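Local coordinates for hypothetical membrane protein (Corynebacterium glutamicum, PDB 6JS9) that binds heme through its N-terminal HtaA domain and probably passes it on within the heme uptake machinery of corynebacteria, at residues S62-F74 / D86-G98. Residues are numbered along the deposited sequence; the frame is centred on the assembly and turned at random.
Sequences SQGTVEFNGSVHF and DTTMSDIKMVFNG
H73 reaches across to D86, and H73 NE2 donates a hydrogen bond to D86 OD1 (2.8 Å). OD1 lies close to the ring plane, but H73 NE2 meets D86 OD1 from above the carboxylate plane. CG of H73 stands anti to the backbone N (chi1 -174°), which turns the ring edge toward the neighbouring strand. The other carboxylate oxygen, D86 OD2, is held by Y123, so both ends of the group are tied.

The two segments are antiparallel arms of one beta hairpin. They form two ladders: Q63–E67 pair with N97–K93, with T65 opposite V95, and V72–F74 pair with M89–T87. The register shifts by one between them, where segment 86-98 turns a corner at D91. Water 3 fills in there, donating to F68 O and G70 O and accepting from I92 N.

The tight side carries V66, F68, V72, F74, M89, M94 and F96. CE1 of F68 lies 3.9 Å from CB of M94, and CE1 of F96 is equally far from CG2 of V66. M89 bends at chi3 (-52°), and its CE sits near the ring plane of F74, at the edge, 4.1 Å from CE2.

The face with Q63, T65, E67, K93, V95 and N97 is looser and more exposed. E67 and K93 run side by side, but E67 OE2 and K93 NZ make only a long salt bridge of 4.0 Å. Q63 NE2 and N97 OD1 are linked through water 1.

F68, V72 and I92 touch F49 of strand 48-58. On the other side of the hairpin, T87 and M89 pack on strand 100-110, with the T87 side chain about 5 Å from the bound heme. M94 and F96 reach strand 146-155, while the F74 ring meets F21 of helix 19-26 edge-to-face.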
ATOM      1  N   SER A  62       2.413   0.087 -22.246  1.00 38.79           N
ATOM      2  CA  SER A  62       1.815  -0.763 -21.216  1.00 38.05           C
ATOM      3  C   SER A  62       2.696  -0.969 -19.987  1.00 46.29           C
ATOM      4  O   SER A  62       2.320  -1.751 -19.102  1.00 37.58           O
ATOM      5  CB  SER A  62       1.461  -2.128 -21.811  1.00 38.96           C
ATOM      6  OG  SER A  62       2.636  -2.780 -22.262  1.00 39.27           O
ATOM      7  N   GLN A  63       3.860  -0.327 -19.904  1.00 36.45           N
ATOM      8  CA  GLN A  63       4.712  -0.500 -18.732  1.00 38.24           C
ATOM      9  C   GLN A  63       5.213   0.847 -18.248  1.00 38.43           C
ATOM     10  O   GLN A  63       5.587   1.711 -19.046  1.00 37.10           O
ATOM     11  CB  GLN A  63       5.925  -1.439 -19.003  1.00 37.87           C
ATOM     12  CG  GLN A  63       5.509  -2.813 -19.480  1.00 36.79           C
ATOM     13  CD  GLN A  63       6.658  -3.783 -19.638  1.00 39.48           C
ATOM     14  OE1 GLN A  63       7.812  -3.475 -19.331  1.00 37.35           O
ATOM     15  NE2 GLN A  63       6.339  -4.977 -20.108  1.00 37.80           N
ATOM     16  N   GLY A  64       5.231   1.004 -16.933  1.00 35.69           N
ATOM     17  CA  GLY A  64       5.742   2.209 -16.319  1.00 37.53           C
ATOM     18  C   GLY A  64       5.494   2.149 -14.834  1.00 32.90           C
ATOM     19  O   GLY A  64       4.837   1.233 -14.327  1.00 34.80           O
ATOM     20  N   THR A  65       6.021   3.158 -14.132  1.00 34.48           N
ATOM     21  CA  THR A  65       5.851   3.268 -12.684  1.00 40.75           C
ATOM     22  C   THR A  65       5.296   4.638 -12.321  1.00 40.45           C
ATOM     23  O   THR A  65       5.739   5.652 -12.862  1.00 38.14           O
ATOM     24  CB  THR A  65       7.179   3.047 -11.950  1.00 34.40           C
ATOM     25  OG1 THR A  65       7.691   1.756 -12.288  1.00 31.86           O
ATOM     26  CG2 THR A  65       6.985   3.126 -10.447  1.00 31.22           C
ATOM     27  N   VAL A  66       4.343   4.676 -11.390  1.00 33.52           N
ATOM     28  CA  VAL A  66       3.841   5.939 -10.859  1.00 32.20           C
ATOM     29  C   VAL A  66       4.102   5.974  -9.357  1.00 42.35           C
ATOM     30  O   VAL A  66       3.654   5.085  -8.617  1.00 31.38           O
ATOM     31  CB  VAL A  66       2.353   6.141 -11.168  1.00 34.38           C
ATOM     32  CG1 VAL A  66       1.884   7.475 -10.608  1.00 36.37           C
ATOM     33  CG2 VAL A  66       2.117   6.080 -12.662  1.00 33.99           C
ATOM     34  N   GLU A  67       4.834   6.993  -8.911  1.00 36.69           N
ATOM     35  CA  GLU A  67       5.078   7.209  -7.492  1.00 32.83           C
ATOM     36  C   GLU A  67       3.988   8.114  -6.933  1.00 33.88           C
ATOM     37  O   GLU A  67       3.540   9.045  -7.607  1.00 43.54           O
ATOM     38  CB  GLU A  67       6.450   7.843  -7.276  1.00 32.92           C
ATOM     39  CG  GLU A  67       7.606   6.963  -7.716  1.00 43.34           C
ATOM     40  CD  GLU A  67       8.948   7.625  -7.485  1.00 55.13           C
ATOM     41  OE1 GLU A  67       8.974   8.841  -7.182  1.00 60.80           O
ATOM     42  OE2 GLU A  67       9.974   6.925  -7.598  1.00 63.73           O
ATOM     43  N   PHE A  68       3.577   7.844  -5.696  1.00 31.81           N
ATOM     44  CA  PHE A  68       2.455   8.525  -5.058  1.00 32.19           C
ATOM     45  C   PHE A  68       2.898   9.262  -3.801  1.00 38.56           C
ATOM     46  O   PHE A  68       3.873   8.882  -3.148  1.00 35.93           O
ATOM     47  CB  PHE A  68       1.347   7.521  -4.686  1.00 36.04           C
ATOM     48  CG  PHE A  68       0.637   6.949  -5.875  1.00 36.74           C
ATOM     49  CD1 PHE A  68       1.134   5.825  -6.521  1.00 38.30           C
ATOM     50  CD2 PHE A  68      -0.515   7.554  -6.369  1.00 36.59           C
ATOM     51  CE1 PHE A  68       0.501   5.301  -7.642  1.00 36.77           C
ATOM     52  CE2 PHE A  68      -1.165   7.038  -7.488  1.00 34.20           C
ATOM     53  CZ  PHE A  68      -0.655   5.905  -8.122  1.00 39.94           C
ATOM     54  N   ASN A  69       2.172  10.332  -3.476  1.00 37.17           N
ATOM     55  CA  ASN A  69       2.293  10.982  -2.181  1.00 42.58           C
ATOM     56  C   ASN A  69       1.473  10.233  -1.149  1.00 42.09           C
ATOM     57  O   ASN A  69       0.351   9.801  -1.428  1.00 46.22           O
ATOM     58  CB  ASN A  69       1.796  12.422  -2.248  1.00 35.81           C
ATOM     59  CG  ASN A  69       2.717  13.303  -3.044  1.00 48.53           C
ATOM     60  OD1 ASN A  69       3.921  13.364  -2.773  1.00 51.20           O
ATOM     61  ND2 ASN A  69       2.167  13.982  -4.044  1.00 39.26           N
ATOM     62  N   GLY A  70       2.023  10.096   0.044  1.00 39.58           N
ATOM     63  CA  GLY A  70       1.250   9.650   1.188  1.00 35.42           C
ATOM     64  C   GLY A  70       1.960   8.596   2.009  1.00 37.36           C
ATOM     65  O   GLY A  70       2.881   7.919   1.552  1.00 32.91           O
ATOM     66  N   SER A  71       1.511   8.451   3.257  1.00 36.69           N
ATOM     67  CA  SER A  71       2.000   7.395   4.141  1.00 36.68           C
ATOM     68  C   SER A  71       0.858   6.929   5.031  1.00 35.90           C
ATOM     69  O   SER A  71      -0.124   7.649   5.230  1.00 31.12           O
ATOM     70  CB  SER A  71       3.177   7.871   4.998  1.00 34.80           C
ATOM     71  OG  SER A  71       2.759   8.914   5.865  1.00 38.59           O
ATOM     72  N   VAL A  72       0.991   5.707   5.558  1.00 36.86           N
ATOM     73  CA  VAL A  72       0.024   5.124   6.491  1.00 35.19           C
ATOM     74  C   VAL A  72       0.792   4.597   7.685  1.00 35.23           C
ATOM     75  O   VAL A  72       1.750   3.836   7.509  1.00 33.95           O
ATOM     76  CB  VAL A  72      -0.783   3.969   5.868  1.00 38.34           C
ATOM     77  CG1 VAL A  72      -1.938   3.585   6.783  1.00 29.99           C
ATOM     78  CG2 VAL A  72      -1.274   4.331   4.465  1.00 42.69           C
ATOM     79  N   HIS A  73       0.366   4.972   8.893  1.00 33.34           N
ATOM     80  CA  HIS A  73       1.035   4.556  10.125  1.00 37.50           C
ATOM     81  C   HIS A  73       0.072   3.737  10.985  1.00 35.71           C
ATOM     82  O   HIS A  73      -0.882   4.287  11.545  1.00 34.30           O
ATOM     83  CB  HIS A  73       1.552   5.767  10.899  1.00 40.35           C
ATOM     84  CG  HIS A  73       2.370   5.402  12.098  1.00 45.66           C
ATOM     85  ND1 HIS A  73       2.650   6.292  13.111  1.00 47.77           N
ATOM     86  CD2 HIS A  73       2.972   4.238  12.443  1.00 47.19           C
ATOM     87  CE1 HIS A  73       3.387   5.691  14.031  1.00 50.33           C
ATOM     88  NE2 HIS A  73       3.601   4.445  13.645  1.00 45.30           N
ATOM     89  N   PHE A  74       0.337   2.430  11.104  1.00 32.95           N
ATOM     90  CA  PHE A  74      -0.459   1.532  11.933  1.00 29.17           C
ATOM     91  C   PHE A  74       0.170   1.384  13.318  1.00 31.39           C
ATOM     92  O   PHE A  74       1.366   1.098  13.441  1.00 29.19           O
ATOM     93  CB  PHE A  74      -0.574   0.141  11.299  1.00 31.09           C
ATOM     94  CG  PHE A  74      -1.131   0.136   9.907  1.00 30.62           C
ATOM     95  CD1 PHE A  74      -2.498   0.250   9.692  1.00 32.85           C
ATOM     96  CD2 PHE A  74      -0.295  -0.010   8.817  1.00 30.63           C
ATOM     97  CE1 PHE A  74      -3.018   0.244   8.393  1.00 36.88           C
ATOM     98  CE2 PHE A  74      -0.805  -0.037   7.517  1.00 30.48           C
ATOM     99  CZ  PHE A  74      -2.171   0.082   7.313  1.00 33.05           C
ATOM    100  N   ASP A  86       3.904  -1.584  15.342  1.00 29.29           N
ATOM    101  CA  ASP A  86       4.222  -0.214  14.920  1.00 32.42           C
ATOM    102  C   ASP A  86       4.782  -0.298  13.494  1.00 37.55           C
ATOM    103  O   ASP A  86       5.991  -0.461  13.308  1.00 44.18           O
ATOM    104  CB  ASP A  86       5.203   0.436  15.892  1.00 31.42           C
ATOM    105  CG  ASP A  86       5.434   1.918  15.617  1.00 38.40           C
ATOM    106  OD1 ASP A  86       5.233   2.375  14.477  1.00 37.90           O
ATOM    107  OD2 ASP A  86       5.832   2.644  16.553  1.00 46.33           O
ATOM    108  N   THR A  87       3.892  -0.168  12.498  1.00 30.33           N
ATOM    109  CA  THR A  87       4.225  -0.308  11.085  1.00 28.24           C
ATOM    110  C   THR A  87       3.876   0.968  10.341  1.00 31.21           C
ATOM    111  O   THR A  87       2.741   1.453  10.424  1.00 30.67           O
ATOM    112  CB  THR A  87       3.481  -1.467  10.430  1.00 28.86           C
ATOM    113  OG1 THR A  87       3.827  -2.688  11.086  1.00 32.39           O
ATOM    114  CG2 THR A  87       3.838  -1.561   8.927  1.00 27.18           C
ATOM    115  N   THR A  88       4.851   1.494   9.607  1.00 29.90           N
ATOM    116  CA  THR A  88       4.680   2.671   8.769  1.00 30.58           C
ATOM    117  C   THR A  88       4.945   2.298   7.316  1.00 33.95           C
ATOM    118  O   THR A  88       6.001   1.735   6.993  1.00 36.04           O
ATOM    119  CB  THR A  88       5.615   3.804   9.198  1.00 36.78           C
ATOM    120  OG1 THR A  88       5.282   4.215  10.525  1.00 40.89           O
ATOM    121  CG2 THR A  88       5.476   5.005   8.249  1.00 30.81           C
ATOM    122  N   MET A  89       3.982   2.605   6.457  1.00 33.79           N
ATOM    123  CA  MET A  89       4.052   2.324   5.034  1.00 32.05           C
ATOM    124  C   MET A  89       4.167   3.643   4.292  1.00 33.37           C
ATOM    125  O   MET A  89       3.333   4.532   4.491  1.00 31.23           O
ATOM    126  CB  MET A  89       2.798   1.568   4.613  1.00 37.35           C
ATOM    127  CG  MET A  89       2.668   1.299   3.158  1.00 48.91           C
ATOM    128  SD  MET A  89       1.131   0.407   2.899  1.00 54.02           S
ATOM    129  CE  MET A  89       1.338  -0.914   4.089  1.00 45.24           C
ATOM    130  N   SER A  90       5.203   3.780   3.458  1.00 35.43           N
ATOM    131  CA  SER A  90       5.427   5.013   2.696  1.00 39.66           C
ATOM    132  C   SER A  90       6.035   4.687   1.334  1.00 36.96           C
ATOM    133  O   SER A  90       6.277   3.523   1.001  1.00 29.81           O
ATOM    134  CB  SER A  90       6.338   5.979   3.454  1.00 41.21           C
ATOM    135  OG  SER A  90       7.653   5.460   3.536  1.00 40.90           O
ATOM    136  N   ASP A  91       6.291   5.743   0.553  1.00 38.18           N
ATOM    137  CA  ASP A  91       6.865   5.643  -0.791  1.00 41.28           C
ATOM    138  C   ASP A  91       6.114   4.607  -1.624  1.00 35.87           C
ATOM    139  O   ASP A  91       6.687   3.665  -2.175  1.00 35.40           O
ATOM    140  CB  ASP A  91       8.361   5.335  -0.726  1.00 46.85           C
ATOM    141  CG  ASP A  91       9.157   6.452  -0.078  1.00 64.36           C
ATOM    142  OD1 ASP A  91       9.226   7.569  -0.653  1.00 63.45           O
ATOM    143  OD2 ASP A  91       9.692   6.210   1.028  1.00 74.84           O
ATOM    144  N   ILE A  92       4.798   4.777  -1.672  1.00 30.29           N
ATOM    145  CA  ILE A  92       3.931   3.874  -2.415  1.00 32.23           C
ATOM    146  C   ILE A  92       4.136   4.108  -3.908  1.00 38.14           C
ATOM    147  O   ILE A  92       4.162   5.256  -4.374  1.00 29.85           O
ATOM    148  CB  ILE A  92       2.471   4.096  -1.984  1.00 36.27           C
ATOM    149  CG1 ILE A  92       2.299   3.655  -0.521  1.00 31.81           C
ATOM    150  CG2 ILE A  92       1.491   3.392  -2.919  1.00 29.57           C
ATOM    151  CD1 ILE A  92       1.657   4.695   0.359  1.00 34.60           C
ATOM    152  N   LYS A  93       4.317   3.014  -4.656  1.00 38.44           N
ATOM    153  CA  LYS A  93       4.506   3.033  -6.100  1.00 39.40           C
ATOM    154  C   LYS A  93       3.617   1.979  -6.735  1.00 36.04           C
ATOM    155  O   LYS A  93       3.374   0.921  -6.160  1.00 33.57           O
ATOM    156  CB  LYS A  93       5.965   2.739  -6.494  1.00 36.74           C
ATOM    157  CG  LYS A  93       6.965   3.655  -5.850  1.00 45.12           C
ATOM    158  CD  LYS A  93       8.380   3.173  -6.058  1.00 45.60           C
ATOM    159  CE  LYS A  93       9.295   3.916  -5.093  1.00 51.92           C
ATOM    160  NZ  LYS A  93      10.746   3.727  -5.389  1.00 57.73           N
ATOM    161  N   MET A  94       3.145   2.256  -7.937  1.00 35.10           N
ATOM    162  CA  MET A  94       2.440   1.252  -8.719  1.00 34.61           C
ATOM    163  C   MET A  94       3.222   1.016 -10.002  1.00 36.61           C
ATOM    164  O   MET A  94       3.488   1.962 -10.752  1.00 30.57           O
ATOM    165  CB  MET A  94       1.006   1.690  -9.007  1.00 38.95           C
ATOM    166  CG  MET A  94       0.088   0.539  -9.289  1.00 36.46           C
ATOM    167  SD  MET A  94      -1.627   1.006  -9.033  1.00 42.32           S
ATOM    168  CE  MET A  94      -2.425  -0.475  -9.638  1.00 39.98           C
ATOM    169  N   VAL A  95       3.629  -0.233 -10.225  1.00 35.18           N
ATOM    170  CA  VAL A  95       4.403  -0.633 -11.400  1.00 33.78           C
ATOM    171  C   VAL A  95       3.469  -1.410 -12.323  1.00 39.70           C
ATOM    172  O   VAL A  95       2.972  -2.485 -11.951  1.00 30.98           O
ATOM    173  CB  VAL A  95       5.628  -1.479 -11.020  1.00 34.78           C
ATOM    174  CG1 VAL A  95       6.501  -1.759 -12.258  1.00 31.38           C
ATOM    175  CG2 VAL A  95       6.448  -0.796  -9.933  1.00 30.20           C
ATOM    176  N   PHE A  96       3.239  -0.879 -13.528  1.00 31.82           N
ATOM    177  CA  PHE A  96       2.249  -1.433 -14.445  1.00 33.97           C
ATOM    178  C   PHE A  96       2.903  -2.308 -15.509  1.00 33.57           C
ATOM    179  O   PHE A  96       3.970  -1.980 -16.042  1.00 33.58           O
ATOM    180  CB  PHE A  96       1.454  -0.327 -15.140  1.00 33.11           C
ATOM    181  CG  PHE A  96       0.702   0.568 -14.204  1.00 35.31           C
ATOM    182  CD1 PHE A  96       1.328   1.659 -13.617  1.00 37.20           C
ATOM    183  CD2 PHE A  96      -0.639   0.345 -13.941  1.00 32.86           C
ATOM    184  CE1 PHE A  96       0.639   2.500 -12.772  1.00 36.44           C
ATOM    185  CE2 PHE A  96      -1.333   1.179 -13.097  1.00 32.63           C
ATOM    186  CZ  PHE A  96      -0.696   2.263 -12.516  1.00 33.70           C
ATOM    187  N   ASN A  97       2.230  -3.415 -15.838  1.00 33.87           N
ATOM    188  CA  ASN A  97       2.603  -4.295 -16.950  1.00 34.96           C
ATOM    189  C   ASN A  97       1.290  -4.762 -17.597  1.00 46.05           C
ATOM    190  O   ASN A  97       0.781  -5.853 -17.321  1.00 38.05           O
ATOM    191  CB  ASN A  97       3.470  -5.456 -16.459  1.00 34.93           C
ATOM    192  CG  ASN A  97       3.652  -6.536 -17.496  1.00 36.28           C
ATOM    193  OD1 ASN A  97       3.424  -6.323 -18.688  1.00 40.09           O
ATOM    194  ND2 ASN A  97       4.061  -7.715 -17.043  1.00 39.18           N
ATOM    195  N   GLY A  98       0.723  -3.910 -18.460  1.00 36.53           N
ATOM    196  CA  GLY A  98      -0.547  -4.226 -19.087  1.00 37.65           C
ATOM    197  C   GLY A  98      -1.716  -4.361 -18.127  1.00 44.19           C
ATOM    198  O   GLY A  98      -2.059  -3.404 -17.423  1.00 41.84           O
TER
HETATM  199  O   HOH W   1       3.751  -5.155 -21.053  1.00 26.12           O
HETATM  200  O   HOH W   2       6.448   7.063  -3.802  1.00 31.98           O
HETATM  201  O   HOH W   3       3.857   7.400  -0.871  1.00 34.56           O